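Local structure of titin (2J8H) at residues L14-Q19 with A92-E97; N21-C26 with Q63-S68; V121-I126 with S161-N166. The protein lends muscle elasticity as a giant sarcomeric protein, of which this fragment is two A-band immunoglobulin domains in a rigid tandem. All blocks are in the same frame, centred on the assembly; numbering follows the deposited sequence.

Contact 1: L14-Q19 with A92-E97; sequences LNVRYQ and ASLEVE
Leu-14 to Arg-17 run alongside Leu-94 to Glu-97 as the A' and G strands of the first immunoglobulin I-set domain, a parallel pairing characteristic of this sandwich. Leu-14 and Val-16 each use both N-H and C=O: Leu-14 N donates to Ser-93 O at 2.8 Å and its O accepts Glu-95 N, then Val-16 does the same with Glu-95 O and Glu-97 N. Tyr-18 N ends the ladder on Glu-97 O. A water bonded to Leu-14 O also binds Ser-93 OG, at 2.8 Å.

On the inner face stand aliphatic residues, as a sandwich core needs. With CG anti to the backbone N (chi1 176°), Leu-94 reaches across to the other strand, and its CD1 lies 3.7 Å from both Leu-14 CB and Val-16 CG2. Further along, Val-96 CG1 packs on Tyr-18 CA at 3.7 Å.

The outer face is polar. Glu-97, though buried, suits its place by bringing a carboxylate to Arg-17 while its CG packs on Val-16 O at 3.7 Å. The Arg-17 chain bends at chi2 and chi3, bringing the guanidinium edge to Glu-97, where NE makes a weak, salt-bridging hydrogen bond of 3.3 Å to OE1; the two flat groups are turned 29° apart. The stronger partner of Arg-17 is Asn-21 O of the second subunit, which NH1 reaches.

Segment 92-97, part of strand 86-102, lies between strand 14-17 and strand 76-83, with Ala-92 hydrogen-bonded through its backbone to Tyr-77, while Leu-14, Val-16 and Leu-94 all rest on Ala-22 of strand 22-29 in the facing sheet.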
loop_
_atom_site.group_PDB
_atom_site.type_symbol
_atom_site.label_atom_id
_atom_site.label_comp_id
_atom_site.label_asym_id
_atom_site.label_seq_id
_atom_site.Cartn_x
_atom_site.Cartn_y
_atom_site.Cartn_z
ATOM N N LEU A 14 -14.461 -8.865 12.720
ATOM C CA LEU A 14 -13.425 -7.949 12.224
ATOM C C LEU A 14 -14.038 -6.867 11.355
ATOM O O LEU A 14 -14.985 -7.132 10.623
ATOM C CB LEU A 14 -12.425 -8.675 11.323
ATOM C CG LEU A 14 -11.499 -9.783 11.828
ATOM C CD1 LEU A 14 -10.687 -10.317 10.647
ATOM C CD2 LEU A 14 -10.592 -9.227 12.932
ATOM N N ASN A 15 -13.451 -5.674 11.424
ATOM C CA ASN A 15 -13.694 -4.578 10.500
ATOM C C ASN A 15 -12.343 -4.139 9.957
ATOM O O ASN A 15 -11.521 -3.592 10.683
ATOM C CB ASN A 15 -14.350 -3.407 11.212
ATOM C CG ASN A 15 -15.812 -3.644 11.485
ATOM O OD1 ASN A 15 -16.165 -4.472 12.306
ATOM N ND2 ASN A 15 -16.671 -2.915 10.796
ATOM N N VAL A 16 -12.123 -4.365 8.675
ATOM C CA VAL A 16 -10.818 -4.171 8.070
ATOM C C VAL A 16 -10.957 -3.218 6.904
ATOM O O VAL A 16 -11.940 -3.249 6.170
ATOM C CB VAL A 16 -10.239 -5.530 7.602
ATOM C CG1 VAL A 16 -8.897 -5.368 6.883
ATOM C CG2 VAL A 16 -10.082 -6.429 8.791
ATOM N N ARG A 17 -9.979 -2.337 6.758
ATOM C CA ARG A 17 -9.978 -1.411 5.650
ATOM C C ARG A 17 -9.737 -2.175 4.356
ATOM O O ARG A 17 -8.947 -3.100 4.315
ATOM C CB ARG A 17 -8.919 -0.320 5.854
ATOM C CG ARG A 17 -8.892 0.732 4.779
ATOM C CD ARG A 17 -10.122 1.620 4.792
ATOM N NE ARG A 17 -10.452 2.156 6.119
ATOM C CZ ARG A 17 -9.931 3.252 6.667
ATOM N NH1 ARG A 17 -9.025 3.998 6.024
ATOM N NH2 ARG A 17 -10.337 3.620 7.881
ATOM N N TYR A 18 -10.471 -1.795 3.321
ATOM C CA TYR A 18 -10.269 -2.262 1.954
ATOM C C TYR A 18 -8.774 -2.344 1.591
ATOM O O TYR A 18 -8.015 -1.434 1.907
ATOM C CB TYR A 18 -10.992 -1.265 1.052
ATOM C CG TYR A 18 -10.823 -1.414 -0.424
ATOM C CD1 TYR A 18 -11.368 -2.498 -1.098
ATOM C CD2 TYR A 18 -10.169 -0.437 -1.157
ATOM C CE1 TYR A 18 -11.235 -2.632 -2.469
ATOM C CE2 TYR A 18 -10.031 -0.551 -2.531
ATOM C CZ TYR A 18 -10.569 -1.667 -3.181
ATOM O OH TYR A 18 -10.442 -1.779 -4.555
ATOM N N GLN A 19 -8.380 -3.447 0.951
ATOM C CA GLN A 19 -6.996 -3.726 0.502
ATOM C C GLN A 19 -5.981 -4.087 1.609
ATOM O O GLN A 19 -4.830 -4.384 1.308
ATOM C CB GLN A 19 -6.462 -2.615 -0.423
ATOM C CG GLN A 19 -7.212 -2.571 -1.782
ATOM C CD GLN A 19 -6.801 -1.425 -2.704
ATOM O OE1 GLN A 19 -5.990 -0.556 -2.347
ATOM N NE2 GLN A 19 -7.391 -1.400 -3.897
ATOM N N ALA A 92 -17.167 -15.773 12.797
ATOM C CA ALA A 92 -16.912 -14.332 12.864
ATOM C C ALA A 92 -17.350 -13.721 11.541
ATOM O O ALA A 92 -17.268 -14.370 10.495
ATOM C CB ALA A 92 -15.420 -14.058 13.086
ATOM N N SER A 93 -17.789 -12.476 11.581
ATOM C CA SER A 93 -18.049 -11.736 10.364
ATOM C C SER A 93 -16.867 -10.816 10.083
ATOM O O SER A 93 -16.274 -10.234 11.000
ATOM C CB SER A 93 -19.298 -10.917 10.543
ATOM O OG SER A 93 -19.027 -9.899 11.484
ATOM N N LEU A 94 -16.530 -10.696 8.810
ATOM C CA LEU A 94 -15.627 -9.687 8.333
ATOM C C LEU A 94 -16.457 -8.604 7.622
ATOM O O LEU A 94 -17.228 -8.902 6.719
ATOM C CB LEU A 94 -14.652 -10.320 7.360
ATOM C CG LEU A 94 -13.664 -9.380 6.669
ATOM C CD1 LEU A 94 -12.918 -8.455 7.655
ATOM C CD2 LEU A 94 -12.698 -10.212 5.848
ATOM N N GLU A 95 -16.337 -7.359 8.056
ATOM C CA GLU A 95 -16.909 -6.262 7.333
ATOM C C GLU A 95 -15.732 -5.481 6.792
ATOM O O GLU A 95 -14.710 -5.350 7.453
ATOM C CB GLU A 95 -17.803 -5.426 8.243
ATOM C CG GLU A 95 -19.217 -6.020 8.333
ATOM C CD GLU A 95 -19.825 -5.975 9.727
ATOM O OE1 GLU A 95 -20.019 -4.847 10.263
ATOM O OE2 GLU A 95 -20.149 -7.080 10.261
ATOM N N VAL A 96 -15.860 -5.002 5.565
ATOM C CA VAL A 96 -14.751 -4.347 4.893
ATOM C C VAL A 96 -15.141 -2.910 4.695
ATOM O O VAL A 96 -16.174 -2.607 4.089
ATOM C CB VAL A 96 -14.387 -5.016 3.549
ATOM C CG1 VAL A 96 -13.277 -4.227 2.841
ATOM C CG2 VAL A 96 -13.973 -6.488 3.771
ATOM N N GLU A 97 -14.308 -2.026 5.229
ATOM C CA GLU A 97 -14.580 -0.608 5.219
ATOM C C GLU A 97 -14.011 -0.053 3.926
ATOM O O GLU A 97 -12.835 -0.252 3.619
ATOM C CB GLU A 97 -13.915 0.100 6.407
ATOM C CG GLU A 97 -14.022 -0.636 7.757
ATOM C CD GLU A 97 -13.146 -0.004 8.835
ATOM O OE1 GLU A 97 -12.050 0.533 8.507
ATOM O OE2 GLU A 97 -13.569 -0.023 10.009
HETATM O O HOH W 1 -17.549 -7.468 11.515
#

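Contact 2: N21-C26 with Q63-S68; sequences NATLVC and QLIIAS
Ala-22 and Leu-24 each form a hydrogen-bonded antiparallel pair, with Ile-66 and Leu-64, in the B-E pairing of the first immunoglobulin domain. The Ala-22 pair is short both ways, Ile-66 N reaching Ala-22 O at 2.7 Å. The tight side is the one turned to the core, where Ala-22, Leu-24, Leu-64 and Ile-66 are buried. Here the Leu-24 and Ile-66 side chains cross obliquely, CD1 to CD1 at 4.0 Å, and the small Ala-22 makes room for Leu-14 and Val-16 of strand 14-17.

The other side is looser: Gln-63 is buried, but Thr-23, Val-25 and Ile-65, beta-branched as suits an extended strand, are partly exposed. Thr-23 packs on Phe-184 and Val-25 on Ile-186 of the second subunit. Thr-23 CG2 lies against Gln-63 OE1 at 3.4 Å, and Gln-63 CG sits between the backbone N and the carbonyl carbon (chi1 80°), which stands its extended chain beside Val-25. The amide is held at both ends, NE2 by Gln-55 OE1 and OE1 by Ile-186 N of the second subunit.

Just before the strand, Asn-21 OD1 accepts Ser-68 N at 3.0 Å, the donor tilted 34° from the carbonyl plane. An alanine here is likely to leave Ser-68 N without its acceptor and the turn after strand 63-66 less firmly tied. The chemistry therefore divides by face: aliphatic groups seal the core, whereas the outer face mixes Thr-23 and Gln-63 with Val-25 and Ile-65, so the second subunit meets both an amide and apolar groups.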
loop_
_atom_site.group_PDB
_atom_site.type_symbol
_atom_site.label_atom_id
_atom_site.label_comp_id
_atom_site.label_asym_id
_atom_site.label_seq_id
_atom_site.Cartn_x
_atom_site.Cartn_y
_atom_site.Cartn_z
ATOM N N ASN A 21 -4.972 -6.763 4.866
ATOM C CA ASN A 21 -5.102 -8.168 5.116
ATOM C C ASN A 21 -5.972 -8.301 6.349
ATOM O O ASN A 21 -5.838 -7.526 7.290
ATOM C CB ASN A 21 -3.734 -8.819 5.342
ATOM C CG ASN A 21 -2.868 -8.818 4.091
ATOM O OD1 ASN A 21 -3.256 -8.305 3.037
ATOM N ND2 ASN A 21 -1.670 -9.379 4.212
ATOM N N ALA A 22 -6.899 -9.245 6.325
ATOM C CA ALA A 22 -7.695 -9.552 7.482
ATOM C C ALA A 22 -7.114 -10.841 8.054
ATOM O O ALA A 22 -6.852 -11.785 7.308
ATOM C CB ALA A 22 -9.144 -9.741 7.090
ATOM N N THR A 23 -6.889 -10.864 9.368
ATOM C CA THR A 23 -6.370 -12.046 10.046
ATOM C C THR A 23 -7.342 -12.446 11.109
ATOM O O THR A 23 -7.641 -11.670 12.006
ATOM C CB THR A 23 -5.009 -11.765 10.677
ATOM O OG1 THR A 23 -4.131 -11.304 9.650
ATOM C CG2 THR A 23 -4.437 -13.037 11.329
ATOM N N LEU A 24 -7.829 -13.669 10.999
ATOM C CA LEU A 24 -8.765 -14.232 11.949
ATOM C C LEU A 24 -7.949 -15.206 12.768
ATOM O O LEU A 24 -7.246 -16.039 12.191
ATOM C CB LEU A 24 -9.848 -14.991 11.207
ATOM C CG LEU A 24 -10.883 -14.190 10.419
ATOM C CD1 LEU A 24 -10.333 -13.420 9.260
ATOM C CD2 LEU A 24 -11.858 -15.160 9.875
ATOM N N VAL A 25 -8.019 -15.091 14.090
ATOM C CA VAL A 25 -7.144 -15.822 14.982
ATOM C C VAL A 25 -8.014 -16.471 16.031
ATOM O O VAL A 25 -8.998 -15.869 16.488
ATOM C CB VAL A 25 -6.151 -14.892 15.748
ATOM C CG1 VAL A 25 -5.064 -15.747 16.420
ATOM C CG2 VAL A 25 -5.522 -13.830 14.842
ATOM N N CYS A 26 -7.643 -17.670 16.457
ATOM C CA CYS A 26 -8.333 -18.312 17.573
ATOM C C CYS A 26 -7.335 -19.220 18.264
ATOM O O CYS A 26 -6.230 -19.433 17.733
ATOM C CB CYS A 26 -9.560 -19.071 17.080
ATOM S SG CYS A 26 -9.224 -20.423 16.004
ATOM N N GLN A 63 -4.627 -19.306 12.687
ATOM C CA GLN A 63 -5.057 -18.081 12.057
ATOM C C GLN A 63 -5.189 -18.235 10.553
ATOM O O GLN A 63 -4.518 -19.051 9.917
ATOM C CB GLN A 63 -4.194 -16.876 12.491
ATOM C CG GLN A 63 -2.886 -16.726 11.822
ATOM C CD GLN A 63 -2.010 -15.609 12.357
ATOM O OE1 GLN A 63 -2.357 -14.909 13.301
ATOM N NE2 GLN A 63 -0.816 -15.492 11.791
ATOM N N LEU A 64 -6.127 -17.471 10.016
ATOM C CA LEU A 64 -6.349 -17.394 8.602
ATOM C C LEU A 64 -6.055 -15.968 8.202
ATOM O O LEU A 64 -6.598 -15.032 8.792
ATOM C CB LEU A 64 -7.801 -17.724 8.301
ATOM C CG LEU A 64 -8.286 -17.460 6.857
ATOM C CD1 LEU A 64 -7.656 -18.433 5.888
ATOM C CD2 LEU A 64 -9.833 -17.553 6.827
ATOM N N ILE A 65 -5.204 -15.793 7.205
ATOM C CA ILE A 65 -4.937 -14.495 6.645
ATOM C C ILE A 65 -5.600 -14.404 5.277
ATOM O O ILE A 65 -5.311 -15.199 4.385
ATOM C CB ILE A 65 -3.421 -14.223 6.490
ATOM C CG1 ILE A 65 -2.682 -14.533 7.806
ATOM C CG2 ILE A 65 -3.171 -12.748 6.051
ATOM C CD1 ILE A 65 -1.149 -14.588 7.680
ATOM N N ILE A 66 -6.486 -13.412 5.128
ATOM C CA ILE A 66 -7.152 -13.110 3.866
ATOM C C ILE A 66 -6.513 -11.857 3.351
ATOM O O ILE A 66 -6.640 -10.817 3.970
ATOM C CB ILE A 66 -8.657 -12.849 4.054
ATOM C CG1 ILE A 66 -9.286 -13.992 4.853
ATOM C CG2 ILE A 66 -9.357 -12.661 2.718
ATOM C CD1 ILE A 66 -10.697 -13.713 5.314
ATOM N N ALA A 67 -5.851 -11.962 2.205
ATOM C CA ALA A 67 -5.089 -10.863 1.680
ATOM C C ALA A 67 -5.975 -9.859 1.004
ATOM O O ALA A 67 -6.968 -10.218 0.340
ATOM C CB ALA A 67 -4.040 -11.362 0.692
ATOM N N SER A 68 -5.592 -8.589 1.145
ATOM C CA SER A 68 -6.109 -7.557 0.286
ATOM C C SER A 68 -7.617 -7.633 0.168
ATOM O O SER A 68 -8.170 -7.945 -0.900
ATOM C CB SER A 68 -5.449 -7.667 -1.091
ATOM O OG SER A 68 -4.062 -7.364 -0.986
#

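Contact 3: V121-I126 with S161-N166; sequences VVSIKI and SLVFPN
Val-121 leads into the B strand of the second immunoglobulin I-set domain, which pairs antiparallel with the E strand, running through 161-163. The Val-121 methyls lie against backbone carbonyls, CG1 standing 3.6 Å from Phe-164 O and CG2 near Pro-165 O. Next, Val-122 is buried and packs on Val-114 and Ala-116 of strand 112-117. Its O accepts Phe-164 N at 2.8 Å and also meets the edge of the phenylalanine ring, while Val-122 CG1 packs at 3.9 Å on CD1 of that ring. Ser-123, small and polar on the outer face, puts OG against both methyls of Val-163.

Ile-124 forms a hydrogen-bonded pair with Leu-162, its N donating to Leu-162 O at an N-H...O angle of 172°, and its O accepting Leu-162 N in return. With CG1 anti to the carbonyl carbon (chi1 -51°), its CD1 comes to 4.0 Å from Phe-164 CE1; large apolar groups suit this interior, where Trp-138 of strand 135-140 touches both Ile-124 and Leu-162. Lys-125 extends outward and makes a cation-pi contact with Phe-159, and the root of its long chain passes Ser-161, CG lying 3.5 Å from OG.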
loop_
_atom_site.group_PDB
_atom_site.type_symbol
_atom_site.label_atom_id
_atom_site.label_comp_id
_atom_site.label_asym_id
_atom_site.label_seq_id
_atom_site.Cartn_x
_atom_site.Cartn_y
_atom_site.Cartn_z
ATOM N N VAL A 121 -30.664 12.898 -25.080
ATOM C CA VAL A 121 -30.965 12.406 -23.742
ATOM C C VAL A 121 -29.644 11.981 -23.114
ATOM O O VAL A 121 -29.157 10.864 -23.308
ATOM C CB VAL A 121 -31.967 11.246 -23.756
ATOM C CG1 VAL A 121 -32.185 10.752 -22.359
ATOM C CG2 VAL A 121 -33.312 11.681 -24.394
ATOM N N VAL A 122 -29.067 12.893 -22.350
ATOM C CA VAL A 122 -27.775 12.710 -21.748
ATOM C C VAL A 122 -27.868 12.020 -20.390
ATOM O O VAL A 122 -28.762 12.318 -19.593
ATOM C CB VAL A 122 -27.100 14.101 -21.606
ATOM C CG1 VAL A 122 -25.946 14.069 -20.609
ATOM C CG2 VAL A 122 -26.664 14.607 -23.001
ATOM N N SER A 123 -26.944 11.084 -20.147
ATOM C CA SER A 123 -26.679 10.547 -18.811
ATOM C C SER A 123 -25.236 10.831 -18.420
ATOM O O SER A 123 -24.304 10.544 -19.182
ATOM C CB SER A 123 -26.911 9.050 -18.777
ATOM O OG SER A 123 -28.241 8.746 -19.171
ATOM N N ILE A 124 -25.052 11.445 -17.264
ATOM C CA ILE A 124 -23.713 11.625 -16.716
ATOM C C ILE A 124 -23.530 10.490 -15.718
ATOM O O ILE A 124 -24.064 10.554 -14.610
ATOM C CB ILE A 124 -23.539 12.998 -16.041
ATOM C CG1 ILE A 124 -23.986 14.128 -16.987
ATOM C CG2 ILE A 124 -22.086 13.169 -15.623
ATOM C CD1 ILE A 124 -23.893 15.508 -16.402
ATOM N N LYS A 125 -22.822 9.446 -16.144
ATOM C CA LYS A 125 -22.717 8.188 -15.402
ATOM C C LYS A 125 -21.427 8.164 -14.598
ATOM O O LYS A 125 -20.334 8.235 -15.170
ATOM C CB LYS A 125 -22.772 6.990 -16.346
ATOM C CG LYS A 125 -22.803 5.628 -15.627
ATOM C CD LYS A 125 -22.904 4.451 -16.581
ATOM C CE LYS A 125 -22.974 3.129 -15.820
ATOM N NZ LYS A 125 -23.212 1.924 -16.703
ATOM N N ILE A 126 -21.556 8.057 -13.279
ATOM C CA ILE A 126 -20.438 8.202 -12.371
ATOM C C ILE A 126 -20.309 6.984 -11.455
ATOM O O ILE A 126 -21.159 6.785 -10.561
ATOM C CB ILE A 126 -20.585 9.430 -11.464
ATOM C CG1 ILE A 126 -20.842 10.707 -12.279
ATOM C CG2 ILE A 126 -19.287 9.647 -10.705
ATOM C CD1 ILE A 126 -19.678 11.080 -13.198
ATOM N N SER A 161 -26.126 8.042 -12.071
ATOM C CA SER A 161 -26.242 8.829 -13.289
ATOM C C SER A 161 -27.195 9.985 -13.078
ATOM O O SER A 161 -28.284 9.827 -12.513
ATOM C CB SER A 161 -26.786 7.989 -14.434
ATOM O OG SER A 161 -25.965 6.873 -14.616
ATOM N N LEU A 162 -26.785 11.134 -13.573
ATOM C CA LEU A 162 -27.675 12.248 -13.684
ATOM C C LEU A 162 -28.175 12.230 -15.104
ATOM O O LEU A 162 -27.390 12.366 -16.053
ATOM C CB LEU A 162 -26.959 13.571 -13.398
ATOM C CG LEU A 162 -27.862 14.808 -13.540
ATOM C CD1 LEU A 162 -29.014 14.739 -12.518
ATOM C CD2 LEU A 162 -27.049 16.122 -13.468
ATOM N N VAL A 163 -29.480 12.059 -15.258
ATOM C CA VAL A 163 -30.058 11.941 -16.598
ATOM C C VAL A 163 -30.926 13.168 -16.934
ATOM O O VAL A 163 -31.618 13.746 -16.070
ATOM C CB VAL A 163 -30.884 10.662 -16.749
ATOM C CG1 VAL A 163 -31.292 10.443 -18.211
ATOM C CG2 VAL A 163 -30.126 9.436 -16.199
ATOM N N PHE A 164 -30.904 13.534 -18.209
ATOM C CA PHE A 164 -31.731 14.608 -18.755
ATOM C C PHE A 164 -32.773 13.947 -19.657
ATOM O O PHE A 164 -32.628 13.963 -20.860
ATOM C CB PHE A 164 -30.832 15.566 -19.550
ATOM C CG PHE A 164 -29.813 16.281 -18.691
ATOM C CD1 PHE A 164 -28.620 15.669 -18.332
ATOM C CD2 PHE A 164 -30.065 17.545 -18.196
ATOM C CE1 PHE A 164 -27.699 16.313 -17.515
ATOM C CE2 PHE A 164 -29.141 18.193 -17.388
ATOM C CZ PHE A 164 -27.963 17.562 -17.044
ATOM N N PRO A 165 -33.822 13.327 -19.069
ATOM C CA PRO A 165 -34.724 12.473 -19.844
ATOM C C PRO A 165 -35.525 13.179 -20.937
ATOM O O PRO A 165 -36.013 12.522 -21.870
ATOM C CB PRO A 165 -35.655 11.895 -18.777
ATOM C CG PRO A 165 -35.616 12.857 -17.671
ATOM C CD PRO A 165 -34.222 13.372 -17.651
ATOM N N ASN A 166 -35.675 14.493 -20.823
ATOM C CA ASN A 166 -36.453 15.251 -21.768
ATOM C C ASN A 166 -35.596 15.679 -22.962
ATOM O O ASN A 166 -36.103 16.294 -23.893
ATOM C CB ASN A 166 -37.031 16.511 -21.115
ATOM C CG ASN A 166 -37.762 16.233 -19.814
ATOM O OD1 ASN A 166 -38.472 15.223 -19.673
ATOM N ND2 ASN A 166 -37.644 17.168 -18.869
#

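Overall arrangement
Contacts 1 and 2 belong to one domain, their centres 10 Å apart, and meet across the sandwich where Leu-14 CD1 closes on Leu-24 CD1 at 3.4 Å. Contact 3 lies in the second domain, with centres about 34 Å from contact 1 and 42 Å from contact 2, of which it is the B-E counterpart. The link is strand 86-102, which carries contact 1 and then pairs with strand 123-131 of contact 3, consistent with the rigid tandem. Contacts 1 and 2 both touch the second subunit, unlike contact 3. A glycerol about 5 Å from the Ile-124 side chain is probably from crystallisation.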